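Local coordinates for protein oxalate--CoA ligase (Arabidopsis thaliana, PDB 5IE2) that belongs to the ANL superfamily of AMP-binding enzymes and holds ATP in a pocket lined by widely separated parts of its chain, at residues 178-183 and 314-319; 363-368 and 388-393. All coordinates share one frame; numbering follows the deposited sequence.

Contact 1: residues 178-183 and 314-319; sequences KGVPLT and MTEATH. With ATP (adenosine-5'-triphosphate), chain C; ACY (acetic acid), chain E.
Val180 and Leu182 of strand 179-183 meet Thr315, Glu316 and Thr318 through aliphatic groups and a hydroxyl; the one aromatic ring of the two segments, the His319 imidazole, lies beyond the turn. It stacks on His216, while an acetic acid molecule, probably from the crystallisation liquor, sits at its edge near the ring plane. ND1 of His319 donates to OXT of this molecule (2.7 Å, 156°), and NE2 is hydrogen-bonded to Arg286.

Segment 314-319 carries the end of the Y-x-x-T-E signature of adenylate-forming enzymes and reverses the chain tightly. Ala317 N and His319 N reach Met314 O from opposite faces of its carbonyl plane. Toward the strand the turn offers the Thr315 methyl, CG2, which lies obliquely across Val180, 4.0 Å from Val180 CB. Leu182 and Thr318 run past each other in opposite directions, with Leu182 CD2 3.4 Å from Thr318 OG1, a hydroxyl hydrogen-bonded to Asn369 O. Leu182 CD1 rests 3.9 Å from Thr315 O.

With the Thr315 methyl anti to the backbone N (OG1 at chi1 -58°), OG1 stays beside that N and faces ATP. Thr315 N donates to ATP O1A (2.9 Å, 168°), and Met314 CB lies 3.4 Å from ATP C5'. Glu316 OE2 is hydrogen-bonded to Tyr374 OH; the nearest atom of the Glu316 side chain is about 4 Å from a magnesium ion.

Thr315 is thus two-sided: its methyl is packed against the buried Val180 side chain, whereas its amide directs a nearly straight N-H at the alpha-phosphate, so the apolar contact backs the phosphate-binding turn.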
ATOM      1  N   LYS A 178      -3.742 -12.771  -7.086  1.00 41.50           N
ATOM      2  CA  LYS A 178      -4.199 -13.862  -6.204  1.00 38.86           C
ATOM      3  C   LYS A 178      -5.123 -13.277  -5.134  1.00 31.86           C
ATOM      4  O   LYS A 178      -4.847 -12.177  -4.688  1.00 30.32           O
ATOM      5  CB  LYS A 178      -3.002 -14.562  -5.541  1.00 42.10           C
ATOM      6  CG  LYS A 178      -2.217 -15.566  -6.404  1.00 46.88           C
ATOM      7  CD  LYS A 178      -0.984 -16.026  -5.637  1.00 49.89           C
ATOM      8  CE  LYS A 178      -0.449 -17.339  -6.145  1.00 54.02           C
ATOM      9  NZ  LYS A 178      -0.552 -17.554  -7.619  1.00 56.92           N
ATOM     10  N   GLY A 179      -6.155 -14.021  -4.713  1.00 29.69           N
ATOM     11  CA  GLY A 179      -7.053 -13.601  -3.622  1.00 27.94           C
ATOM     12  C   GLY A 179      -6.517 -13.836  -2.215  1.00 23.94           C
ATOM     13  O   GLY A 179      -6.148 -14.969  -1.859  1.00 24.82           O
ATOM     14  N   VAL A 180      -6.504 -12.777  -1.406  1.00 24.43           N
ATOM     15  CA  VAL A 180      -5.891 -12.805  -0.091  1.00 20.54           C
ATOM     16  C   VAL A 180      -6.876 -12.473   1.026  1.00 19.22           C
ATOM     17  O   VAL A 180      -7.245 -11.334   1.170  1.00 18.94           O
ATOM     18  CB  VAL A 180      -4.700 -11.807  -0.021  1.00 20.46           C
ATOM     19  CG1 VAL A 180      -4.008 -11.914   1.323  1.00 17.31           C
ATOM     20  CG2 VAL A 180      -3.710 -12.124  -1.127  1.00 22.89           C
ATOM     21  N   PRO A 181      -7.272 -13.470   1.819  1.00 19.05           N
ATOM     22  CA  PRO A 181      -8.135 -13.239   2.983  1.00 18.90           C
ATOM     23  C   PRO A 181      -7.281 -12.889   4.198  1.00 18.24           C
ATOM     24  O   PRO A 181      -6.280 -13.565   4.469  1.00 18.77           O
ATOM     25  CB  PRO A 181      -8.876 -14.561   3.168  1.00 20.49           C
ATOM     26  CG  PRO A 181      -7.956 -15.571   2.636  1.00 24.30           C
ATOM     27  CD  PRO A 181      -7.061 -14.901   1.566  1.00 22.23           C
ATOM     28  N   LEU A 182      -7.669 -11.808   4.874  1.00 17.15           N
ATOM     29  CA  LEU A 182      -6.983 -11.319   6.069  1.00 16.86           C
ATOM     30  C   LEU A 182      -7.980 -11.198   7.209  1.00 16.91           C
ATOM     31  O   LEU A 182      -9.128 -10.816   6.990  1.00 18.26           O
ATOM     32  CB  LEU A 182      -6.359  -9.935   5.788  1.00 15.09           C
ATOM     33  CG  LEU A 182      -5.373 -10.078   4.587  1.00 15.32           C
ATOM     34  CD1 LEU A 182      -4.939  -8.632   4.150  1.00 15.38           C
ATOM     35  CD2 LEU A 182      -4.111 -10.936   4.946  1.00 17.51           C
ATOM     36  N   THR A 183      -7.534 -11.558   8.413  1.00 17.09           N
ATOM     37  CA  THR A 183      -8.400 -11.631   9.577  1.00 15.51           C
ATOM     38  C   THR A 183      -8.311 -10.361  10.456  1.00 15.42           C
ATOM     39  O   THR A 183      -7.468  -9.475  10.258  1.00 13.73           O
ATOM     40  CB  THR A 183      -7.998 -12.804  10.476  1.00 13.44           C
ATOM     41  OG1 THR A 183      -6.616 -12.609  10.806  1.00 13.82           O
ATOM     42  CG2 THR A 183      -8.160 -14.149   9.714  1.00 13.84           C
ATOM     43  N   MET A 314       3.818  -6.192   1.770  1.00 13.93           N
ATOM     44  CA  MET A 314       3.085  -6.885   0.708  1.00 13.81           C
ATOM     45  C   MET A 314       1.706  -7.253   1.211  1.00 14.73           C
ATOM     46  O   MET A 314       1.451  -7.319   2.419  1.00 15.28           O
ATOM     47  CB  MET A 314       3.878  -8.129   0.230  1.00 14.20           C
ATOM     48  CG  MET A 314       3.932  -9.291   1.253  1.00 14.26           C
ATOM     49  SD  MET A 314       5.149 -10.530   0.703  1.00 19.89           S
ATOM     50  CE  MET A 314       4.647 -10.947  -0.979  1.00 19.03           C
ATOM     51  N   THR A 315       0.785  -7.478   0.281  1.00 14.03           N
ATOM     52  CA  THR A 315      -0.584  -7.747   0.655  1.00 13.57           C
ATOM     53  C   THR A 315      -0.666  -8.972   1.585  1.00 15.49           C
ATOM     54  O   THR A 315      -1.434  -8.962   2.515  1.00 14.16           O
ATOM     55  CB  THR A 315      -1.452  -8.011  -0.619  1.00 20.66           C
ATOM     56  OG1 THR A 315      -1.372  -6.869  -1.469  1.00 19.57           O
ATOM     57  CG2 THR A 315      -2.904  -8.225  -0.259  1.00 19.09           C
ATOM     58  N   GLU A 316       0.098 -10.011   1.281  1.00 15.94           N
ATOM     59  CA  GLU A 316       0.039 -11.258   2.081  1.00 17.29           C
ATOM     60  C   GLU A 316       0.533 -11.132   3.529  1.00 19.09           C
ATOM     61  O   GLU A 316       0.252 -11.999   4.377  1.00 17.29           O
ATOM     62  CB  GLU A 316       0.869 -12.361   1.406  1.00 15.94           C
ATOM     63  CG  GLU A 316       0.307 -12.900   0.117  1.00 17.61           C
ATOM     64  CD  GLU A 316       0.890 -12.154  -1.113  1.00 22.32           C
ATOM     65  OE1 GLU A 316       1.169 -10.941  -1.006  1.00 20.71           O
ATOM     66  OE2 GLU A 316       1.071 -12.816  -2.169  1.00 21.64           O
ATOM     67  N   ALA A 317       1.284 -10.072   3.795  1.00 17.73           N
ATOM     68  CA  ALA A 317       1.800  -9.766   5.145  1.00 17.31           C
ATOM     69  C   ALA A 317       0.907  -8.718   5.831  1.00 16.03           C
ATOM     70  O   ALA A 317       1.321  -8.127   6.813  1.00 16.06           O
ATOM     71  CB  ALA A 317       3.280  -9.214   5.013  1.00 13.70           C
ATOM     72  N   THR A 318      -0.281  -8.448   5.274  1.00 14.74           N
ATOM     73  CA  THR A 318      -1.125  -7.320   5.761  1.00 15.35           C
ATOM     74  C   THR A 318      -0.222  -6.039   5.794  1.00 15.83           C
ATOM     75  O   THR A 318      -0.167  -5.308   6.781  1.00 17.01           O
ATOM     76  CB  THR A 318      -1.785  -7.634   7.155  1.00 14.26           C
ATOM     77  OG1 THR A 318      -2.364  -8.933   7.045  1.00 17.43           O
ATOM     78  CG2 THR A 318      -2.947  -6.651   7.479  1.00 15.24           C
ATOM     79  N   HIS A 319       0.458  -5.814   4.685  1.00 16.21           N
ATOM     80  CA  HIS A 319       1.375  -4.673   4.504  1.00 15.25           C
ATOM     81  C   HIS A 319       2.743  -4.937   5.200  1.00 15.72           C
ATOM     82  O   HIS A 319       3.525  -5.765   4.726  1.00 15.21           O
ATOM     83  CB  HIS A 319       0.703  -3.334   4.972  1.00 12.40           C
ATOM     84  CG  HIS A 319       1.458  -2.102   4.535  1.00 14.91           C
ATOM     85  ND1 HIS A 319       1.854  -1.884   3.229  1.00 15.09           N
ATOM     86  CD2 HIS A 319       1.925  -1.039   5.256  1.00 17.23           C
ATOM     87  CE1 HIS A 319       2.535  -0.742   3.166  1.00 17.14           C
ATOM     88  NE2 HIS A 319       2.593  -0.211   4.379  1.00 17.44           N
TER
HETATM   89  PG  ATP C 601       1.541  -9.771  -7.498  0.84 33.82           P
HETATM   90  O1G ATP C 601       2.739 -10.192  -8.351  0.78 36.87           O
HETATM   91  O2G ATP C 601       0.233 -10.009  -8.165  0.82 33.98           O
HETATM   92  O3G ATP C 601       1.600 -10.403  -6.109  0.91 32.63           O
HETATM   93  PB  ATP C 601       2.624  -7.405  -6.248  0.82 25.58           P
HETATM   94  O1B ATP C 601       3.051  -6.061  -6.797  1.00 24.38           O
HETATM   95  O2B ATP C 601       3.631  -8.405  -5.804  0.74 24.29           O
HETATM   96  O3B ATP C 601       1.596  -8.154  -7.285  1.00 32.72           O
HETATM   97  PA  ATP C 601       1.808  -6.148  -3.702  1.00 23.36           P
HETATM   98  O1A ATP C 601       1.464  -7.029  -2.509  1.00 23.00           O
HETATM   99  O2A ATP C 601       1.037  -4.910  -3.948  1.00 23.78           O
HETATM  100  O3A ATP C 601       1.602  -7.058  -5.019  1.00 30.58           O
HETATM  101  O5' ATP C 601       3.385  -5.870  -3.691  1.00 19.43           O
HETATM  102  C5' ATP C 601       4.313  -6.478  -2.759  1.00 18.85           C
HETATM  103  C4' ATP C 601       5.672  -6.530  -3.479  1.00 19.89           C
HETATM  104  O4' ATP C 601       6.168  -5.188  -3.639  1.00 19.06           O
HETATM  105  C3' ATP C 601       6.742  -7.162  -2.644  1.00 19.46           C
HETATM  106  O3' ATP C 601       6.663  -8.582  -2.754  1.00 20.78           O
HETATM  107  C2' ATP C 601       8.015  -6.608  -3.246  1.00 20.24           C
HETATM  108  O2' ATP C 601       8.267  -7.265  -4.498  1.00 22.70           O
HETATM  109  C1' ATP C 601       7.584  -5.213  -3.595  1.00 17.88           C
HETATM  110  N9  ATP C 601       8.012  -4.214  -2.588  1.00 16.30           N
HETATM  111  C8  ATP C 601       7.328  -3.737  -1.540  1.00 16.32           C
HETATM  112  N7  ATP C 601       8.092  -2.807  -0.887  1.00 15.32           N
HETATM  113  C5  ATP C 601       9.272  -2.702  -1.581  1.00 16.70           C
HETATM  114  C6  ATP C 601      10.506  -1.893  -1.449  1.00 17.63           C
HETATM  115  N6  ATP C 601      10.606  -0.953  -0.451  1.00 16.26           N
HETATM  116  N1  ATP C 601      11.466  -2.092  -2.380  1.00 19.81           N
HETATM  117  C2  ATP C 601      11.332  -2.987  -3.387  1.00 21.74           C
HETATM  118  N3  ATP C 601      10.235  -3.768  -3.567  1.00 19.96           N
HETATM  119  C4  ATP C 601       9.202  -3.632  -2.687  1.00 16.67           C
HETATM  120  C   ACY E 603       2.576  -2.777   0.090  1.00 23.69           C
HETATM  121  O   ACY E 603       3.035  -1.588   0.257  1.00 24.14           O
HETATM  122  OXT ACY E 603       2.029  -3.466   1.002  1.00 22.33           O
HETATM  123  CH3 ACY E 603       2.743  -3.423  -1.260  1.00 20.30           C

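Contact 2: residues 363-368 and 388-393; sequences VCIRGP and GWFHTG
Ile365 and Phe390 form the hydrogen-bonded pair at the centre of an antiparallel beta pairing, strands 361-366 and 389-392, in the sheet built around strand 361-366. Ile365 N donates to Phe390 O (3.0 Å), and Phe390 N returns a straighter bond to Ile365 O (2.8 Å, 170°). Their side chains lie side by side, Ile365 CG1 meeting the ring edge at CD2.

On the other face, at the non-hydrogen-bonded pair, Cys364 SG sits over the centre of the His391 ring, 3.6 Å from its centroid. The backbone sets Arg366 CB over the six-membered ring of Trp389, 3.9 Å from the centroid in a CH-pi contact; with CG anti to the backbone N (chi1 175°) and bends at chi2 and chi3, the guanidinium reaches Trp389 NE1, its plane turned 31° from the indole.

Val363 O takes two bonds from Thr392, one from N, the other from OG1 (2.7 Å), tilted out of the carbonyl plane. This end borders the nucleotide site: the nearest atoms of the Thr392 side chain and ATP are about 5 Å apart.

In the second shell, Glu344 forms a salt bridge with Arg366 and Phe387 O holds its NH2, while Glu362 bonds His391 ND1. A water donates to Gly388 O at 2.7 Å and accepts from Gly367 N.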
ATOM      1  N   VAL A 363      13.436 -14.099   0.607  1.00 17.35           N
ATOM      2  CA  VAL A 363      12.932 -13.615   1.886  1.00 17.10           C
ATOM      3  C   VAL A 363      11.708 -14.444   2.278  1.00 18.33           C
ATOM      4  O   VAL A 363      10.775 -14.555   1.470  1.00 17.82           O
ATOM      5  CB  VAL A 363      12.546 -12.114   1.786  1.00 20.58           C
ATOM      6  CG1 VAL A 363      12.077 -11.613   3.138  1.00 20.22           C
ATOM      7  CG2 VAL A 363      13.747 -11.302   1.284  1.00 19.62           C
ATOM      8  N   CYS A 364      11.718 -15.041   3.482  1.00 19.38           N
ATOM      9  CA  CYS A 364      10.550 -15.751   4.037  1.00 19.22           C
ATOM     10  C   CYS A 364      10.163 -15.111   5.370  1.00 18.45           C
ATOM     11  O   CYS A 364      11.045 -14.688   6.118  1.00 18.78           O
ATOM     12  CB  CYS A 364      10.854 -17.248   4.273  1.00 19.35           C
ATOM     13  SG  CYS A 364      11.397 -18.001   2.677  1.00 28.60           S
ATOM     14  N   ILE A 365       8.864 -15.069   5.650  1.00 17.38           N
ATOM     15  CA  ILE A 365       8.372 -14.405   6.854  1.00 15.39           C
ATOM     16  C   ILE A 365       7.462 -15.322   7.656  1.00 18.28           C
ATOM     17  O   ILE A 365       6.886 -16.272   7.139  1.00 18.62           O
ATOM     18  CB  ILE A 365       7.596 -13.111   6.515  1.00 15.00           C
ATOM     19  CG1 ILE A 365       6.340 -13.426   5.692  1.00 15.33           C
ATOM     20  CG2 ILE A 365       8.558 -12.190   5.711  1.00 16.32           C
ATOM     21  CD1 ILE A 365       5.490 -12.118   5.317  1.00 16.62           C
ATOM     22  N   ARG A 366       7.324 -14.991   8.931  1.00 17.11           N
ATOM     23  CA  ARG A 366       6.398 -15.726   9.755  1.00 15.28           C
ATOM     24  C   ARG A 366       5.894 -14.840  10.846  1.00 17.69           C
ATOM     25  O   ARG A 366       6.688 -14.302  11.626  1.00 17.65           O
ATOM     26  CB  ARG A 366       7.071 -16.946  10.349  1.00 15.67           C
ATOM     27  CG  ARG A 366       6.108 -17.650  11.327  1.00 23.19           C
ATOM     28  CD  ARG A 366       7.024 -18.095  12.522  1.00 36.97           C
ATOM     29  NE  ARG A 366       7.226 -19.456  12.373  1.00 27.86           N
ATOM     30  CZ  ARG A 366       8.029 -20.322  13.023  1.00 24.18           C
ATOM     31  NH1 ARG A 366       8.961 -20.057  13.963  1.00 22.72           N
ATOM     32  NH2 ARG A 366       7.862 -21.563  12.622  1.00 17.48           N
ATOM     33  N   GLY A 367       4.580 -14.745  10.968  1.00 17.09           N
ATOM     34  CA  GLY A 367       4.048 -13.870  12.017  1.00 17.45           C
ATOM     35  C   GLY A 367       2.543 -13.754  11.981  1.00 17.90           C
ATOM     36  O   GLY A 367       1.903 -14.178  11.021  1.00 17.13           O
ATOM     37  N   PRO A 368       1.941 -13.142  13.025  1.00 16.92           N
ATOM     38  CA  PRO A 368       0.487 -13.115  13.078  1.00 16.71           C
ATOM     39  C   PRO A 368      -0.150 -12.122  12.087  1.00 15.85           C
ATOM     40  O   PRO A 368      -1.366 -12.116  11.954  1.00 14.54           O
ATOM     41  CB  PRO A 368       0.180 -12.695  14.533  1.00 18.22           C
ATOM     42  CG  PRO A 368       1.393 -11.908  14.976  1.00 16.28           C
ATOM     43  CD  PRO A 368       2.566 -12.624  14.242  1.00 19.10           C
ATOM     44  N   GLY A 388       4.679 -22.737   8.852  1.00 18.12           N
ATOM     45  CA  GLY A 388       4.275 -21.393   9.283  1.00 20.15           C
ATOM     46  C   GLY A 388       4.921 -20.267   8.484  1.00 22.21           C
ATOM     47  O   GLY A 388       4.480 -19.115   8.546  1.00 22.20           O
ATOM     48  N   TRP A 389       5.987 -20.585   7.755  1.00 21.45           N
ATOM     49  CA  TRP A 389       6.720 -19.561   7.005  1.00 19.33           C
ATOM     50  C   TRP A 389       6.140 -19.351   5.610  1.00 23.36           C
ATOM     51  O   TRP A 389       5.905 -20.320   4.883  1.00 26.22           O
ATOM     52  CB  TRP A 389       8.175 -19.962   6.828  1.00 20.42           C
ATOM     53  CG  TRP A 389       8.977 -20.015   8.109  1.00 22.65           C
ATOM     54  CD1 TRP A 389       9.074 -21.066   8.992  1.00 22.83           C
ATOM     55  CD2 TRP A 389       9.799 -18.967   8.625  1.00 21.76           C
ATOM     56  NE1 TRP A 389       9.918 -20.734  10.017  1.00 22.07           N
ATOM     57  CE2 TRP A 389      10.367 -19.443   9.825  1.00 22.68           C
ATOM     58  CE3 TRP A 389      10.110 -17.655   8.173  1.00 19.71           C
ATOM     59  CZ2 TRP A 389      11.259 -18.678  10.584  1.00 20.16           C
ATOM     60  CZ3 TRP A 389      10.994 -16.894   8.912  1.00 20.37           C
ATOM     61  CH2 TRP A 389      11.553 -17.410  10.136  1.00 20.50           C
ATOM     62  N   PHE A 390       6.049 -18.095   5.195  1.00 17.10           N
ATOM     63  CA  PHE A 390       5.554 -17.744   3.880  1.00 16.13           C
ATOM     64  C   PHE A 390       6.739 -17.299   2.981  1.00 20.38           C
ATOM     65  O   PHE A 390       7.535 -16.460   3.392  1.00 18.30           O
ATOM     66  CB  PHE A 390       4.513 -16.640   4.025  1.00 16.29           C
ATOM     67  CG  PHE A 390       4.082 -16.047   2.700  1.00 17.26           C
ATOM     68  CD1 PHE A 390       3.373 -16.818   1.795  1.00 17.63           C
ATOM     69  CD2 PHE A 390       4.403 -14.704   2.387  1.00 16.86           C
ATOM     70  CE1 PHE A 390       2.969 -16.258   0.559  1.00 20.16           C
ATOM     71  CE2 PHE A 390       4.023 -14.158   1.173  1.00 18.82           C
ATOM     72  CZ  PHE A 390       3.313 -14.937   0.256  1.00 18.77           C
ATOM     73  N   HIS A 391       6.831 -17.856   1.764  1.00 21.79           N
ATOM     74  CA  HIS A 391       7.886 -17.514   0.786  1.00 22.15           C
ATOM     75  C   HIS A 391       7.434 -16.301  -0.028  1.00 21.77           C
ATOM     76  O   HIS A 391       6.411 -16.382  -0.697  1.00 21.03           O
ATOM     77  CB  HIS A 391       8.173 -18.704  -0.140  1.00 24.90           C
ATOM     78  CG  HIS A 391       8.870 -19.819   0.546  1.00 28.77           C
ATOM     79  ND1 HIS A 391      10.130 -20.244   0.179  1.00 31.37           N
ATOM     80  CD2 HIS A 391       8.533 -20.535   1.643  1.00 30.00           C
ATOM     81  CE1 HIS A 391      10.527 -21.201   1.007  1.00 32.54           C
ATOM     82  NE2 HIS A 391       9.571 -21.403   1.898  1.00 31.41           N
ATOM     83  N   THR A 392       8.137 -15.162   0.083  1.00 18.74           N
ATOM     84  CA  THR A 392       7.640 -13.899  -0.528  1.00 18.79           C
ATOM     85  C   THR A 392       7.807 -13.809  -2.055  1.00 20.82           C
ATOM     86  O   THR A 392       7.164 -12.976  -2.690  1.00 22.32           O
ATOM     87  CB  THR A 392       8.340 -12.633   0.041  1.00 21.39           C
ATOM     88  OG1 THR A 392       9.748 -12.710  -0.272  1.00 19.38           O
ATOM     89  CG2 THR A 392       8.175 -12.556   1.526  1.00 20.09           C
ATOM     90  N   GLY A 393       8.727 -14.593  -2.610  1.00 21.20           N
ATOM     91  CA  GLY A 393       9.067 -14.435  -4.015  1.00 19.53           C
ATOM     92  C   GLY A 393      10.103 -13.351  -4.298  1.00 22.85           C
ATOM     93  O   GLY A 393      10.423 -13.082  -5.466  1.00 22.51           O
TER
HETATM   94  O   HOH W   1       3.094 -16.897   9.170  1.00 18.12           O

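Along the chain the two contacts follow one another, both segments of contact 1 coming before those of contact 2, and their centres lie about 12 Å apart. They belong to different sheets: strand 179-183 pairs with 164-169, the turn 314-319 joins strands 308-314 and 319-323 of a mixed sheet, and contact 2 lies in the antiparallel sheet built around strand 361-366. The turn is the meeting point. Glu316 CG packs 3.6 Å from Phe390 CZ and Ala317 CB 3.7 Å from Ile365 CD1, so the Ile365-Phe390 face covers the turn from a side other than strand 179-183. Met314 also touches Phe390 and Thr392, and three sheets thereby converge beside the bound ATP.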